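Local coordinates for protein fluvirucin B1 DH domain from module 1 (Actinomadura vulgaris, PDB 6OBV) that probably dehydrates a beta-hydroxyacyl polyketide intermediate to its alpha,beta-unsaturated form, as the dehydratase domain of module 1 in fluvirucin B1 biosynthesis, at residues Gly41-Leu46 and Met52-Arg57. Numbering follows the deposited sequence.
Sequences GAAVEL and MVLTGR
V44 and V53 sit directly across from each other and trade two backbone hydrogen bonds. V44 N reaches V53 O at 2.8 Å, nearly straight at 172°, and V53 N returns to V44 O at 3.0 Å. On the same face their side chains meet: V53 CG1 lies 3.7 Å from V44 CB, placed there by a chi1 of 68° that sets this methyl between its own backbone N and carbonyl carbon. Further along that face, A42 CB packs on T55 OG1 at 3.5 Å.

The other face is carried by M52. With CG anti to the backbone N and the chain still extended at chi2, M52 SD comes alongside A43 CB; the bend at chi3 (-64°) then swings CE across to E45 CG, 3.7 Å away. L54 CG also leans on A43 CB, and helix 79-92 closes over this side, with E92 touching A43 and M52, and A89 touching L54.

At the far end the pairing slips. T55 N still donates to A42 O at 3.0 Å, but T55 O takes G41 N as its main donor, in the carbonyl plane, with A42 N a weak second one. G41 and A42 thus both face T55, a classic beta bulge in the antiparallel hairpin.

Beyond the hairpin, backbone bonds tie A43 to A33 on one flank and L54 to V119 on the other. T55 OG1 hydrogen-bonds L30 O and Q32 NE2 of the second subunit, whose Q118 NE2 also bonds E45 O. The hairpin therefore has two differently used faces: A43, M52 and L54 turn to helix 79-92 of their own chain, with E45 beside them meeting W143 of the second subunit, while the other brings A42, V44 and the buried, satisfied T55 hydroxyl to the dimer contact.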
loop_
_atom_site.group_PDB
_atom_site.type_symbol
_atom_site.label_atom_id
_atom_site.label_comp_id
_atom_site.label_asym_id
_atom_site.label_seq_id
_atom_site.Cartn_x
_atom_site.Cartn_y
_atom_site.Cartn_z
ATOM N N GLY A 41 -5.801 5.102 6.833
ATOM C CA GLY A 41 -5.870 3.933 7.677
ATOM C C GLY A 41 -4.729 2.941 7.535
ATOM O O GLY A 41 -4.682 1.968 8.300
ATOM N N ALA A 42 -3.802 3.152 6.592
ATOM C CA ALA A 42 -2.760 2.153 6.362
ATOM C C ALA A 42 -1.467 2.797 5.877
ATOM O O ALA A 42 -1.494 3.740 5.085
ATOM C CB ALA A 42 -3.225 1.099 5.350
ATOM N N ALA A 43 -0.331 2.279 6.351
ATOM C CA ALA A 43 0.982 2.680 5.842
ATOM C C ALA A 43 1.654 1.471 5.213
ATOM O O ALA A 43 1.828 0.440 5.871
ATOM C CB ALA A 43 1.870 3.262 6.947
ATOM N N VAL A 44 2.006 1.579 3.944
ATOM C CA VAL A 44 2.699 0.504 3.252
ATOM C C VAL A 44 4.124 0.988 3.014
ATOM O O VAL A 44 4.375 1.837 2.154
ATOM C CB VAL A 44 2.000 0.109 1.946
ATOM C CG1 VAL A 44 2.795 -0.971 1.231
ATOM C CG2 VAL A 44 0.576 -0.381 2.227
ATOM N N GLU A 45 5.062 0.487 3.812
ATOM C CA GLU A 45 6.471 0.675 3.498
ATOM C C GLU A 45 6.796 -0.010 2.180
ATOM O O GLU A 45 6.376 -1.144 1.937
ATOM C CB GLU A 45 7.335 0.086 4.599
ATOM C CG GLU A 45 7.449 0.931 5.848
ATOM C CD GLU A 45 8.742 0.675 6.595
ATOM O OE1 GLU A 45 9.726 0.232 5.960
ATOM O OE2 GLU A 45 8.774 0.920 7.818
ATOM N N LEU A 46 7.556 0.671 1.326
ATOM C CA LEU A 46 7.951 0.105 0.039
ATOM C C LEU A 46 9.422 -0.270 0.068
ATOM O O LEU A 46 10.279 0.516 -0.359
ATOM C CB LEU A 46 7.667 1.086 -1.096
ATOM C CG LEU A 46 6.177 1.336 -1.214
ATOM C CD1 LEU A 46 5.874 2.359 -2.300
ATOM C CD2 LEU A 46 5.501 0.004 -1.484
ATOM N N MET A 52 7.283 5.209 1.086
ATOM C CA MET A 52 6.073 4.812 1.784
ATOM C C MET A 52 4.875 5.330 1.018
ATOM O O MET A 52 4.947 6.373 0.361
ATOM C CB MET A 52 6.047 5.381 3.203
ATOM C CG MET A 52 4.867 4.973 4.033
ATOM S SD MET A 52 5.130 5.476 5.739
ATOM C CE MET A 52 6.570 4.480 6.152
ATOM N N VAL A 53 3.767 4.604 1.118
ATOM C CA VAL A 53 2.484 5.083 0.627
ATOM C C VAL A 53 1.474 4.849 1.740
ATOM O O VAL A 53 1.472 3.786 2.376
ATOM C CB VAL A 53 2.072 4.403 -0.694
ATOM C CG1 VAL A 53 1.750 2.913 -0.483
ATOM C CG2 VAL A 53 0.901 5.124 -1.324
ATOM N N LEU A 54 0.697 5.882 2.052
ATOM C CA LEU A 54 -0.406 5.789 2.998
ATOM C C LEU A 54 -1.700 5.869 2.214
ATOM O O LEU A 54 -1.809 6.657 1.266
ATOM C CB LEU A 54 -0.370 6.911 4.036
ATOM C CG LEU A 54 0.770 6.852 5.051
ATOM C CD1 LEU A 54 2.090 7.344 4.418
ATOM C CD2 LEU A 54 0.398 7.679 6.277
ATOM N N THR A 55 -2.672 5.055 2.610
ATOM C CA THR A 55 -3.903 4.901 1.858
ATOM C C THR A 55 -5.091 5.171 2.765
ATOM O O THR A 55 -5.034 4.921 3.970
ATOM C CB THR A 55 -4.036 3.496 1.289
ATOM O OG1 THR A 55 -4.227 2.580 2.388
ATOM C CG2 THR A 55 -2.787 3.133 0.502
ATOM N N GLY A 56 -6.172 5.660 2.168
ATOM C CA GLY A 56 -7.384 5.868 2.922
ATOM C C GLY A 56 -8.560 6.041 1.997
ATOM O O GLY A 56 -8.463 5.826 0.786
ATOM N N ARG A 57 -9.690 6.408 2.590
ATOM C CA ARG A 57 -10.916 6.605 1.832
ATOM C C ARG A 57 -11.777 7.626 2.565
ATOM O O ARG A 57 -11.750 7.704 3.796
ATOM C CB ARG A 57 -11.664 5.279 1.625
ATOM C CG ARG A 57 -12.977 5.181 2.359
ATOM C CD ARG A 57 -13.647 3.840 2.158
ATOM N NE ARG A 57 -14.087 3.630 0.785
ATOM C CZ ARG A 57 -14.669 2.511 0.350
ATOM N NH1 ARG A 57 -14.879 1.499 1.187
ATOM N NH2 ARG A 57 -15.038 2.398 -0.924
#